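PDB 2WNR: probable exosome complex exonuclease 2 from Methanothermobacter thermautotrophicus, which probably serves as a non-catalytic subunit of the archaeal exosome, an RNA-degrading complex, where it helps to shape the active site of the partner subunit Rrp41. Local coordinates for residues R35-E40 / A154-V159; R119-E124 / A160-T165. All coordinates share one frame; numbering follows the deposited sequence.

Contact 1. Residues R35-E40 / A154-V159; sequences RDISIE and AVLATV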
loop_
_atom_site.group_PDB
_atom_site.type_symbol
_atom_site.label_atom_id
_atom_site.label_comp_id
_atom_site.label_asym_id
_atom_site.label_seq_id
_atom_site.Cartn_x
_atom_site.Cartn_y
_atom_site.Cartn_z
ATOM N N ARG A 35 26.319 -28.065 9.423
ATOM C CA ARG A 35 25.499 -29.234 9.112
ATOM C C ARG A 35 25.801 -29.647 7.680
ATOM O O ARG A 35 26.579 -28.985 6.990
ATOM C CB ARG A 35 24.016 -28.909 9.274
ATOM C CG ARG A 35 23.583 -28.668 10.706
ATOM C CD ARG A 35 22.312 -27.852 10.779
ATOM N NE ARG A 35 22.520 -26.507 10.252
ATOM C CZ ARG A 35 21.571 -25.583 10.145
ATOM N NH1 ARG A 35 20.330 -25.846 10.530
ATOM N NH2 ARG A 35 21.862 -24.387 9.636
ATOM N N ASP A 36 25.194 -30.737 7.229
ATOM C CA ASP A 36 25.386 -31.194 5.857
ATOM C C ASP A 36 24.954 -30.098 4.886
ATOM O O ASP A 36 23.996 -29.366 5.144
ATOM C CB ASP A 36 24.606 -32.483 5.605
ATOM C CG ASP A 36 25.230 -33.696 6.290
ATOM O OD1 ASP A 36 24.463 -34.560 6.763
ATOM O OD2 ASP A 36 26.479 -33.797 6.356
ATOM N N ILE A 37 25.680 -29.952 3.787
ATOM C CA ILE A 37 25.314 -28.950 2.797
ATOM C C ILE A 37 25.037 -29.602 1.452
ATOM O O ILE A 37 25.763 -30.496 1.020
ATOM C CB ILE A 37 26.367 -27.825 2.677
ATOM C CG1 ILE A 37 26.458 -27.044 3.994
ATOM C CG2 ILE A 37 26.007 -26.868 1.540
ATOM C CD1 ILE A 37 27.657 -26.151 4.097
ATOM N N SER A 38 23.972 -29.140 0.805
ATOM C CA SER A 38 23.528 -29.662 -0.470
ATOM C C SER A 38 23.307 -28.480 -1.414
ATOM O O SER A 38 22.578 -27.552 -1.090
ATOM C CB SER A 38 22.239 -30.467 -0.264
ATOM O OG SER A 38 21.735 -30.986 -1.476
ATOM N N ILE A 39 23.958 -28.506 -2.572
ATOM C CA ILE A 39 23.892 -27.410 -3.538
ATOM C C ILE A 39 23.551 -27.917 -4.942
ATOM O O ILE A 39 24.295 -28.720 -5.529
ATOM C CB ILE A 39 25.228 -26.639 -3.599
ATOM C CG1 ILE A 39 25.639 -26.160 -2.208
ATOM C CG2 ILE A 39 25.141 -25.477 -4.586
ATOM C CD1 ILE A 39 27.112 -25.792 -2.081
ATOM N N GLU A 40 22.423 -27.451 -5.473
ATOM C CA GLU A 40 22.040 -27.727 -6.858
ATOM C C GLU A 40 21.881 -26.420 -7.610
ATOM O O GLU A 40 21.452 -25.423 -7.038
ATOM C CB GLU A 40 20.724 -28.491 -6.929
ATOM C CG GLU A 40 20.675 -29.781 -6.126
ATOM C CD GLU A 40 19.277 -30.381 -6.119
ATOM O OE1 GLU A 40 18.910 -31.069 -7.107
ATOM O OE2 GLU A 40 18.543 -30.154 -5.128
ATOM N N ALA A 154 21.486 -18.504 2.615
ATOM C CA ALA A 154 21.096 -17.482 1.645
ATOM C C ALA A 154 22.276 -17.029 0.806
ATOM O O ALA A 154 22.196 -17.018 -0.418
ATOM C CB ALA A 154 20.427 -16.308 2.330
ATOM N N VAL A 155 23.373 -16.679 1.460
ATOM C CA VAL A 155 24.566 -16.208 0.754
ATOM C C VAL A 155 25.082 -17.307 -0.175
ATOM O O VAL A 155 25.457 -17.053 -1.322
ATOM C CB VAL A 155 25.671 -15.763 1.744
ATOM C CG1 VAL A 155 26.994 -15.567 1.030
ATOM C CG2 VAL A 155 25.251 -14.487 2.459
ATOM N N LEU A 156 25.071 -18.533 0.334
ATOM C CA LEU A 156 25.551 -19.684 -0.408
ATOM C C LEU A 156 24.737 -19.903 -1.687
ATOM O O LEU A 156 25.306 -20.133 -2.752
ATOM C CB LEU A 156 25.507 -20.921 0.488
ATOM C CG LEU A 156 26.186 -22.224 0.063
ATOM C CD1 LEU A 156 27.511 -21.999 -0.679
ATOM C CD2 LEU A 156 26.408 -23.073 1.295
ATOM N N ALA A 157 23.413 -19.811 -1.568
ATOM C CA ALA A 157 22.497 -20.020 -2.689
ATOM C C ALA A 157 22.560 -18.876 -3.714
ATOM O O ALA A 157 22.499 -19.119 -4.922
ATOM C CB ALA A 157 21.072 -20.210 -2.185
ATOM N N THR A 158 22.682 -17.642 -3.227
ATOM C CA THR A 158 22.781 -16.480 -4.090
ATOM C C THR A 158 24.070 -16.542 -4.895
ATOM O O THR A 158 24.040 -16.387 -6.116
ATOM C CB THR A 158 22.741 -15.187 -3.286
ATOM O OG1 THR A 158 21.615 -15.215 -2.401
ATOM C CG2 THR A 158 22.618 -13.979 -4.218
ATOM N N VAL A 159 25.189 -16.795 -4.211
ATOM C CA VAL A 159 26.465 -16.980 -4.887
ATOM C C VAL A 159 26.359 -18.100 -5.918
ATOM O O VAL A 159 26.763 -17.921 -7.076
ATOM C CB VAL A 159 27.641 -17.209 -3.893
ATOM C CG1 VAL A 159 28.893 -17.681 -4.616
ATOM C CG2 VAL A 159 27.962 -15.918 -3.155
#
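I37 and I39, two residues apart on strand 37-41, both reach L156 of helix 150-164, and each takes a different methyl of the leucine. All the contact between 35-40 and 154-159 is apolar. CG2 of I37 lies 3.8 Å from L156 CD2, while CD1 of I39 approaches L156 CD1 at 4.1 Å, the I39 and L156 side chains meeting at about a right angle. The isoleucine branches differ in use: I37 presents its short CG2 methyl, I39 the end of its longer CG1 arm. L156 CG stands anti to the backbone N (chi1 -169°), which carries the leucine fork out from the helix toward the strand. In the RNase PH fold of this chain, 37-41 pairs antiparallel with 49-55 in a mixed sheet, and the helix packs against that sheet, A157 on V53. Helix 244-268 adds L261 against I37 and Y264 against I39; L194 of strand 193-201 also touches L156.

Polar contacts stay within the helix or lead elsewhere. A154 O accepts two bonds, from T158 N at 2.9 Å and from T158 OG1 at 2.7 Å, the hydroxyl lying above the carbonyl plane. On the strand, the Y264 hydroxyl bonds to I37 O; in the loop just before it, R35 forms a salt bridge with D208.

Contact 2. Residues R119-E124 / A160-T165; sequences RMIDLE and AALLDT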
loop_
_atom_site.group_PDB
_atom_site.type_symbol
_atom_site.label_atom_id
_atom_site.label_comp_id
_atom_site.label_asym_id
_atom_site.label_seq_id
_atom_site.Cartn_x
_atom_site.Cartn_y
_atom_site.Cartn_z
ATOM N N ARG A 119 32.444 -7.047 -4.179
ATOM C CA ARG A 119 32.610 -6.638 -5.581
ATOM C C ARG A 119 32.723 -7.880 -6.464
ATOM O O ARG A 119 33.547 -7.957 -7.383
ATOM C CB ARG A 119 33.795 -5.661 -5.763
ATOM C CG ARG A 119 33.831 -4.506 -4.741
ATOM C CD ARG A 119 34.306 -3.178 -5.336
ATOM N NE ARG A 119 35.606 -3.298 -5.967
ATOM C CZ ARG A 119 35.920 -3.133 -7.254
ATOM N NH1 ARG A 119 35.037 -2.776 -8.188
ATOM N NH2 ARG A 119 37.185 -3.326 -7.595
ATOM N N MET A 120 31.872 -8.849 -6.151
ATOM C CA MET A 120 31.810 -10.135 -6.822
ATOM C C MET A 120 31.470 -9.993 -8.290
ATOM O O MET A 120 32.036 -10.688 -9.134
ATOM C CB MET A 120 30.757 -10.996 -6.144
ATOM C CG MET A 120 30.383 -12.252 -6.884
ATOM S SD MET A 120 29.459 -13.341 -5.797
ATOM C CE MET A 120 29.258 -14.742 -6.896
ATOM N N ILE A 121 30.549 -9.083 -8.588
ATOM C CA ILE A 121 30.122 -8.830 -9.957
ATOM C C ILE A 121 30.619 -7.463 -10.425
ATOM O O ILE A 121 30.436 -6.465 -9.737
ATOM C CB ILE A 121 28.585 -8.966 -10.073
ATOM C CG1 ILE A 121 28.199 -10.423 -9.886
ATOM C CG2 ILE A 121 28.077 -8.482 -11.425
ATOM C CD1 ILE A 121 26.832 -10.600 -9.318
ATOM N N ASP A 122 31.268 -7.431 -11.583
ATOM C CA ASP A 122 31.731 -6.173 -12.171
ATOM C C ASP A 122 30.569 -5.456 -12.849
ATOM O O ASP A 122 30.351 -5.614 -14.057
ATOM C CB ASP A 122 32.858 -6.419 -13.175
ATOM C CG ASP A 122 33.695 -5.165 -13.451
ATOM O OD1 ASP A 122 33.348 -4.070 -12.952
ATOM O OD2 ASP A 122 34.713 -5.279 -14.172
ATOM N N LEU A 123 29.828 -4.678 -12.057
ATOM C CA LEU A 123 28.685 -3.898 -12.547
ATOM C C LEU A 123 29.019 -3.015 -13.770
ATOM O O LEU A 123 28.150 -2.737 -14.595
ATOM C CB LEU A 123 28.080 -3.042 -11.422
ATOM C CG LEU A 123 27.746 -3.664 -10.056
ATOM C CD1 LEU A 123 27.211 -2.635 -9.048
ATOM C CD2 LEU A 123 26.852 -4.915 -10.116
ATOM N N GLU A 124 30.275 -2.591 -13.885
ATOM C CA GLU A 124 30.727 -1.813 -15.041
ATOM C C GLU A 124 30.536 -2.553 -16.358
ATOM O O GLU A 124 30.274 -1.933 -17.387
ATOM C CB GLU A 124 32.196 -1.422 -14.896
ATOM C CG GLU A 124 32.428 -0.087 -14.216
ATOM C CD GLU A 124 33.821 0.454 -14.473
ATOM O OE1 GLU A 124 34.796 -0.246 -14.118
ATOM O OE2 GLU A 124 33.944 1.573 -15.035
ATOM N N ALA A 160 25.796 -19.237 -5.511
ATOM C CA ALA A 160 25.642 -20.371 -6.418
ATOM C C ALA A 160 24.830 -19.972 -7.652
ATOM O O ALA A 160 25.247 -20.228 -8.785
ATOM C CB ALA A 160 25.006 -21.560 -5.707
ATOM N N ALA A 161 23.691 -19.314 -7.426
ATOM C CA ALA A 161 22.811 -18.901 -8.514
ATOM C C ALA A 161 23.503 -17.937 -9.486
ATOM O O ALA A 161 23.309 -18.014 -10.702
ATOM C CB ALA A 161 21.546 -18.289 -7.957
ATOM N N LEU A 162 24.320 -17.043 -8.939
ATOM C CA LEU A 162 25.043 -16.066 -9.740
ATOM C C LEU A 162 26.044 -16.734 -10.669
ATOM O O LEU A 162 26.223 -16.313 -11.813
ATOM C CB LEU A 162 25.761 -15.056 -8.844
ATOM C CG LEU A 162 24.867 -14.006 -8.184
ATOM C CD1 LEU A 162 25.598 -13.237 -7.099
ATOM C CD2 LEU A 162 24.191 -13.090 -9.166
ATOM N N LEU A 163 26.696 -17.771 -10.159
ATOM C CA LEU A 163 27.650 -18.549 -10.930
ATOM C C LEU A 163 26.951 -19.340 -12.038
ATOM O O LEU A 163 27.515 -19.561 -13.119
ATOM C CB LEU A 163 28.372 -19.493 -9.983
ATOM C CG LEU A 163 29.747 -19.148 -9.401
ATOM C CD1 LEU A 163 30.321 -17.740 -9.710
ATOM C CD2 LEU A 163 29.906 -19.564 -7.950
ATOM N N ASP A 164 25.715 -19.752 -11.750
ATOM C CA ASP A 164 24.888 -20.511 -12.676
ATOM C C ASP A 164 24.268 -19.630 -13.758
ATOM O O ASP A 164 23.793 -20.133 -14.773
ATOM C CB ASP A 164 23.778 -21.229 -11.907
ATOM C CG ASP A 164 22.920 -22.108 -12.803
ATOM O OD1 ASP A 164 23.449 -23.115 -13.330
ATOM O OD2 ASP A 164 21.723 -21.788 -12.976
ATOM N N THR A 165 24.267 -18.320 -13.533
ATOM C CA THR A 165 23.581 -17.385 -14.425
ATOM C C THR A 165 24.240 -17.289 -15.794
ATOM O O THR A 165 25.464 -17.183 -15.907
ATOM C CB THR A 165 23.451 -15.980 -13.799
ATOM O OG1 THR A 165 22.910 -16.094 -12.480
ATOM C CG2 THR A 165 22.527 -15.104 -14.621
#
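A Schellman motif closes helix 102-117, with R119 at positive phi, and the loop that follows immediately turns two apolar residues, M120 and I121, onto the last turns of helix 150-164. M120 reaches across as an extended arm: CG is anti to the backbone N (chi1 169°) and the chain stays straight beyond it, delivering the terminal methyl to the helix. There M120 CE lies 4.0 Å from L162 CD1 and 4.2 Å from L163 CD1, so it bridges successive leucines, while M120 SD also comes alongside L162 CD1. I121 uses the end of its longer branch, its CD1 meeting both leucine methyls, L162 CD2 at 3.6 Å and L162 CD1 at 3.7 Å. The isoleucine and L162 side chains cross nearly perpendicularly. L162 is thus approached by both loop residues, and the interface is wholly apolar and largely buried, with L163 partly exposed. At the helix end T165 OG1 donates to A161 O at 2.6 Å, tilted 31° from the carbonyl plane, and D164 OD2 accepts from S50 N. The backbone of M120 bonds to N190. Around the contact, V64 of strand 58-69 touches L162, I81 of strand 80-87 packs on I121, and L187 also touches L162.

Contacts 1 and 2 share helix 150-164, using consecutive segments of it, and both are apolar; contact 1 is purely aliphatic, whereas contact 2 adds the thioether of a methionine. They differ in burial. In 35-40/154-159 a buried leucine meets partly exposed isoleucines of a strand, whereas in 119-124/160-165 three of the four touching residues are buried and the partner is a loop with no regular structure. The methionine gives contact 2 a longer reach than the isoleucines of contact 1, and the summed buried surface is larger, 165 against 112 Å². Their centres are about 15 Å apart, yet they join directly: V159 CG1 lies 3.7 Å from M120 CE, and I39 CG2 packs on A160 CB.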